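Local coordinates for protein type I modular polyketide synthase (Streptomyces albus subsp. albus, PDB 6IYT) that probably loads an ethylmalonyl-type extender unit from coenzyme A onto the carrier protein, as an acyltransferase domain of module 14 of the salinomycin polyketide synthase, at residues 91-96 and 437-442; 197-202 and 443-448. All blocks are in the same frame, centred on the assembly; numbering follows the deposited sequence.

Interaction 1 of 2, residues 91-96 and 437-442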
loop_
_atom_site.group_PDB
_atom_site.type_symbol
_atom_site.label_atom_id
_atom_site.label_comp_id
_atom_site.label_asym_id
_atom_site.label_seq_id
_atom_site.Cartn_x
_atom_site.Cartn_y
_atom_site.Cartn_z
ATOM N N ARG A 91 5.616 23.555 -2.679
ATOM C CA ARG A 91 4.810 22.918 -3.714
ATOM C C ARG A 91 3.366 22.824 -3.310
ATOM O O ARG A 91 3.052 22.659 -2.152
ATOM C CB ARG A 91 5.373 21.519 -4.006
ATOM C CG ARG A 91 6.768 21.539 -4.606
ATOM C CD ARG A 91 7.299 20.133 -4.800
ATOM N NE ARG A 91 8.639 20.177 -5.310
ATOM C CZ ARG A 91 9.331 19.146 -5.784
ATOM N NH1 ARG A 91 8.862 17.908 -5.703
ATOM N NH2 ARG A 91 10.614 19.343 -6.174
ATOM N N ALA A 92 2.478 22.951 -4.288
ATOM C CA ALA A 92 1.072 22.702 -4.077
ATOM C C ALA A 92 0.463 22.036 -5.280
ATOM O O ALA A 92 0.922 22.239 -6.420
ATOM C CB ALA A 92 0.336 23.990 -3.766
ATOM N N VAL A 93 -0.648 21.341 -5.047
ATOM C CA VAL A 93 -1.431 20.778 -6.114
ATOM C C VAL A 93 -2.904 21.098 -5.892
ATOM O O VAL A 93 -3.446 20.892 -4.806
ATOM C CB VAL A 93 -1.241 19.281 -6.199
ATOM C CG1 VAL A 93 -2.081 18.692 -7.309
ATOM C CG2 VAL A 93 0.251 18.940 -6.343
ATOM N N VAL A 94 -3.533 21.605 -6.937
ATOM C CA VAL A 94 -4.962 21.795 -6.979
ATOM C C VAL A 94 -5.603 20.736 -7.877
ATOM O O VAL A 94 -5.100 20.477 -8.969
ATOM C CB VAL A 94 -5.286 23.205 -7.565
ATOM C CG1 VAL A 94 -6.750 23.495 -7.463
ATOM C CG2 VAL A 94 -4.498 24.266 -6.820
ATOM N N LEU A 95 -6.786 20.257 -7.480
ATOM C CA LEU A 95 -7.544 19.261 -8.253
ATOM C C LEU A 95 -8.913 19.782 -8.619
ATOM O O LEU A 95 -9.541 20.492 -7.834
ATOM C CB LEU A 95 -7.695 17.970 -7.467
ATOM C CG LEU A 95 -6.395 17.334 -6.950
ATOM C CD1 LEU A 95 -6.749 16.119 -6.126
ATOM C CD2 LEU A 95 -5.479 16.955 -8.087
ATOM N N GLY A 96 -9.343 19.488 -9.845
ATOM C CA GLY A 96 -10.685 19.840 -10.286
ATOM C C GLY A 96 -10.886 19.528 -11.744
ATOM O O GLY A 96 -9.995 19.030 -12.412
ATOM N N GLU A 437 0.636 14.205 -2.494
ATOM C CA GLU A 437 1.215 14.049 -1.178
ATOM C C GLU A 437 2.691 13.614 -1.235
ATOM O O GLU A 437 3.514 14.099 -0.455
ATOM C CB GLU A 437 0.377 13.074 -0.349
ATOM C CG GLU A 437 -0.936 13.699 0.125
ATOM C CD GLU A 437 -1.908 12.687 0.733
ATOM O OE1 GLU A 437 -1.683 11.454 0.602
ATOM O OE2 GLU A 437 -2.878 13.141 1.356
ATOM N N ALA A 438 3.022 12.741 -2.173
ATOM C CA ALA A 438 4.426 12.335 -2.390
ATOM C C ALA A 438 5.252 13.476 -3.014
ATOM O O ALA A 438 6.333 13.812 -2.536
ATOM C CB ALA A 438 4.483 11.112 -3.269
ATOM N N TRP A 439 4.740 14.040 -4.097
ATOM C CA TRP A 439 5.497 15.029 -4.882
ATOM C C TRP A 439 5.734 16.306 -4.072
ATOM O O TRP A 439 6.827 16.886 -4.126
ATOM C CB TRP A 439 4.754 15.365 -6.172
ATOM C CG TRP A 439 5.419 16.464 -7.031
ATOM C CD1 TRP A 439 6.572 16.350 -7.797
ATOM C CD2 TRP A 439 5.031 17.828 -7.101
ATOM N NE1 TRP A 439 6.827 17.541 -8.444
ATOM C CE2 TRP A 439 5.919 18.478 -7.995
ATOM C CE3 TRP A 439 3.988 18.563 -6.549
ATOM C CZ2 TRP A 439 5.788 19.820 -8.315
ATOM C CZ3 TRP A 439 3.866 19.904 -6.878
ATOM C CH2 TRP A 439 4.743 20.504 -7.777
ATOM N N THR A 440 4.739 16.728 -3.296
ATOM C CA THR A 440 4.902 17.961 -2.536
ATOM C C THR A 440 5.938 17.780 -1.456
ATOM O O THR A 440 6.491 18.773 -0.965
ATOM C CB THR A 440 3.604 18.483 -1.900
ATOM O OG1 THR A 440 3.060 17.480 -1.042
ATOM C CG2 THR A 440 2.590 18.901 -2.974
ATOM N N ARG A 441 6.241 16.526 -1.109
ATOM C CA ARG A 441 7.316 16.223 -0.140
ATOM C C ARG A 441 8.636 15.865 -0.812
ATOM O O ARG A 441 9.602 15.504 -0.131
ATOM C CB ARG A 441 6.911 15.080 0.796
ATOM C CG ARG A 441 5.734 15.390 1.700
ATOM C CD ARG A 441 6.151 15.948 3.049
ATOM N NE ARG A 441 7.285 15.238 3.652
ATOM C CZ ARG A 441 7.180 14.189 4.466
ATOM N NH1 ARG A 441 6.006 13.621 4.698
ATOM N NH2 ARG A 441 8.275 13.626 4.922
ATOM N N GLY A 442 8.680 15.916 -2.145
ATOM C CA GLY A 442 9.969 15.886 -2.860
ATOM C C GLY A 442 10.186 14.661 -3.734
ATOM O O GLY A 442 11.255 14.489 -4.320
#
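The carbonyl oxygen Trp439 O is gripped by two donors that reach it from opposite faces of its plane: the side chain of Arg91 and the backbone N-H of Gly442. Arg91 NH1 lies 2.8 Å from Trp439 O, with an N-H...O angle of 154°, and the oxygen sits somewhat out of the guanidinium plane. Gly442 N closes on Trp439 O at 2.9 Å. The same arginine also covers the indole. Its chain runs extended from CG to NE across one ring face, placing Arg91 CD 3.7 Å from the centroid of the six-membered ring of Trp439, almost on the ring normal, as a CH-pi contact. Farther along, the guanidinium stacks on the indole with planes 27° apart, and Arg91 CZ stands 4.3 Å from the centroid of the Trp439 five-membered ring in cation-pi geometry. Arg91 NE is tied to Phe88 O, which should restrict rotation of the group. Trp439 CG is anti to the backbone N (chi1 176°), which carries the ring toward the strand, where Val93 CG2 meets Trp439 CE3 at 3.8 Å. The methyl Thr440 CG2 packs 4.0 Å from Arg91 CB, while Thr440 OG1 is hydrogen-bonded back to Ala436 O. Gly442, first to leave helical phi/psi, takes positive phi in the Schellman motif at the C-terminal end of helix 428-439, which Arg91, on the middle strand of the three-stranded antiparallel sheet, clasps.

Interaction 2 of 2, residues 197-202 and 443-448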
loop_
_atom_site.group_PDB
_atom_site.type_symbol
_atom_site.label_atom_id
_atom_site.label_comp_id
_atom_site.label_asym_id
_atom_site.label_seq_id
_atom_site.Cartn_x
_atom_site.Cartn_y
_atom_site.Cartn_z
ATOM N N ALA A 197 1.769 -0.799 -10.226
ATOM C CA ALA A 197 1.854 -0.357 -11.597
ATOM C C ALA A 197 1.338 1.067 -11.807
ATOM O O ALA A 197 1.755 1.732 -12.729
ATOM C CB ALA A 197 1.121 -1.320 -12.519
ATOM N N VAL A 198 0.419 1.525 -10.954
ATOM C CA VAL A 198 -0.071 2.888 -11.024
ATOM C C VAL A 198 1.075 3.852 -10.684
ATOM O O VAL A 198 1.304 4.820 -11.372
ATOM C CB VAL A 198 -1.261 3.105 -10.060
ATOM C CG1 VAL A 198 -1.620 4.570 -9.939
ATOM C CG2 VAL A 198 -2.455 2.278 -10.512
ATOM N N TRP A 199 1.798 3.560 -9.616
ATOM C CA TRP A 199 2.997 4.370 -9.268
ATOM C C TRP A 199 4.045 4.289 -10.380
ATOM O O TRP A 199 4.682 5.281 -10.713
ATOM C CB TRP A 199 3.600 3.901 -7.927
ATOM C CG TRP A 199 2.761 4.300 -6.717
ATOM C CD1 TRP A 199 1.982 3.484 -5.959
ATOM C CD2 TRP A 199 2.712 5.588 -6.081
ATOM N NE1 TRP A 199 1.381 4.190 -4.976
ATOM C CE2 TRP A 199 1.829 5.479 -5.005
ATOM C CE3 TRP A 199 3.273 6.828 -6.368
ATOM C CZ2 TRP A 199 1.531 6.564 -4.157
ATOM C CZ3 TRP A 199 2.997 7.909 -5.502
ATOM C CH2 TRP A 199 2.128 7.761 -4.434
ATOM N N GLN A 200 4.284 3.099 -10.875
ATOM C CA GLN A 200 5.248 2.897 -11.927
ATOM C C GLN A 200 4.983 3.799 -13.143
ATOM O O GLN A 200 5.922 4.323 -13.747
ATOM C CB GLN A 200 5.206 1.441 -12.348
ATOM C CG GLN A 200 6.151 1.083 -13.470
ATOM C CD GLN A 200 6.095 -0.406 -13.786
ATOM O OE1 GLN A 200 5.137 -1.102 -13.416
ATOM N NE2 GLN A 200 7.136 -0.909 -14.416
ATOM N N SER A 201 3.712 4.093 -13.411
ATOM C CA SER A 201 3.327 4.870 -14.586
ATOM C C SER A 201 3.716 6.358 -14.491
ATOM O O SER A 201 3.832 7.054 -15.539
ATOM C CB SER A 201 1.802 4.736 -14.857
ATOM O OG SER A 201 1.062 5.653 -14.064
ATOM N N VAL A 202 4.020 6.823 -13.284
ATOM C CA VAL A 202 4.560 8.185 -13.097
ATOM C C VAL A 202 5.992 8.152 -12.624
ATOM O O VAL A 202 6.515 9.131 -12.059
ATOM C CB VAL A 202 3.684 9.023 -12.163
ATOM C CG1 VAL A 202 2.357 9.311 -12.831
ATOM C CG2 VAL A 202 3.482 8.327 -10.823
ATOM N N VAL A 443 9.177 13.807 -3.832
ATOM C CA VAL A 443 9.285 12.625 -4.624
ATOM C C VAL A 443 9.247 13.049 -6.087
ATOM O O VAL A 443 8.323 13.762 -6.512
ATOM C CB VAL A 443 8.139 11.626 -4.339
ATOM C CG1 VAL A 443 8.129 10.513 -5.377
ATOM C CG2 VAL A 443 8.275 11.035 -2.946
ATOM N N ALA A 444 10.239 12.609 -6.848
ATOM C CA ALA A 444 10.240 12.817 -8.292
ATOM C C ALA A 444 9.049 12.082 -8.890
ATOM O O ALA A 444 8.954 10.888 -8.780
ATOM C CB ALA A 444 11.532 12.299 -8.897
ATOM N N LEU A 445 8.220 12.796 -9.636
ATOM C CA LEU A 445 6.997 12.205 -10.173
ATOM C C LEU A 445 6.637 12.829 -11.529
ATOM O O LEU A 445 6.633 14.048 -11.676
ATOM C CB LEU A 445 5.845 12.424 -9.172
ATOM C CG LEU A 445 4.639 11.503 -9.332
ATOM C CD1 LEU A 445 4.037 11.159 -7.951
ATOM C CD2 LEU A 445 3.590 12.154 -10.229
ATOM N N ASP A 446 6.338 11.990 -12.514
ATOM C CA ASP A 446 6.184 12.472 -13.879
ATOM C C ASP A 446 4.751 12.830 -14.155
ATOM O O ASP A 446 3.959 11.995 -14.628
ATOM C CB ASP A 446 6.680 11.432 -14.871
ATOM C CG ASP A 446 6.465 11.846 -16.285
ATOM O OD1 ASP A 446 6.195 13.048 -16.512
ATOM O OD2 ASP A 446 6.387 10.949 -17.143
ATOM N N TRP A 447 4.378 14.018 -13.708
ATOM C CA TRP A 447 3.027 14.505 -13.820
ATOM C C TRP A 447 2.538 14.582 -15.257
ATOM O O TRP A 447 1.350 14.510 -15.508
ATOM C CB TRP A 447 2.938 15.859 -13.192
ATOM C CG TRP A 447 2.960 15.818 -11.700
ATOM C CD1 TRP A 447 4.002 16.107 -10.905
ATOM C CD2 TRP A 447 1.860 15.539 -10.843
ATOM N NE1 TRP A 447 3.642 16.003 -9.600
ATOM C CE2 TRP A 447 2.323 15.658 -9.528
ATOM C CE3 TRP A 447 0.522 15.236 -11.057
ATOM C CZ2 TRP A 447 1.526 15.375 -8.430
ATOM C CZ3 TRP A 447 -0.283 14.996 -9.962
ATOM C CH2 TRP A 447 0.210 15.142 -8.657
ATOM N N THR A 448 3.449 14.751 -16.201
ATOM C CA THR A 448 3.061 14.766 -17.618
ATOM C C THR A 448 2.325 13.473 -18.021
ATOM O O THR A 448 1.398 13.503 -18.835
ATOM C CB THR A 448 4.285 14.958 -18.510
ATOM O OG1 THR A 448 4.824 16.275 -18.286
ATOM C CG2 THR A 448 3.921 14.779 -19.966
#
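One backbone hydrogen bond joins the segments: Asp446 N donates to Val202 O over 2.9 Å and is nearly straight, at 164°. Asp446 CB also comes within 3.6 Å of Val202 O, and Asp446 is the centre of an inverse gamma turn, so the bond is made just where the chain bends. The acceptor belongs to the turn that follows helix 181-200 and leads to strand 208-211 of the parallel sheet, which runs into the probable nucleophile elbow (GxSxG) of the acyltransferase. Within that turn Ser201 OG folds back to Val198 O at 2.8 Å, a second bond to an oxygen that also accepts from Ser201 N.

Apolar contacts flank the polar one. Val202 and Leu445 meet obliquely, with Val202 CB 3.7 Å from Leu445 CD2 and Val202 CG2 3.7 Å from Leu445 CG. Both methyls of Leu445 touch Val202 and then part: Leu445 CD2 lies over the centre of the Trp447 ring, 3.7 Å above its plane, whereas Leu445 CD1 approaches Trp199 CZ3 at 4.2 Å. Trp199 is held at its polar end by Thr420 OG1, to which NE1 is hydrogen-bonded, and its ring meets that of Phe435 on helix 428-439.

Overall arrangement
The two contacts lie on the same side of the chain's centre, with their own centres about 13 Å apart. Along the chain the segments come in the order 91-96, 197-202, 437-442 and 443-448, so the contacts cross, and the last two segments are consecutive. Helix 428-439 and the tail after it thus serve both: interaction 1 joins the helix end to the antiparallel sheet, and interaction 2 joins the following loop to the end of helix 181-200. The rings of Trp439 and Trp447, one from each interaction, meet edge-to-face. Interaction 1 alone bridges the CurL-like and acyltransferase regions; interaction 2 stays within the latter, holding the loop that continues from the same helix.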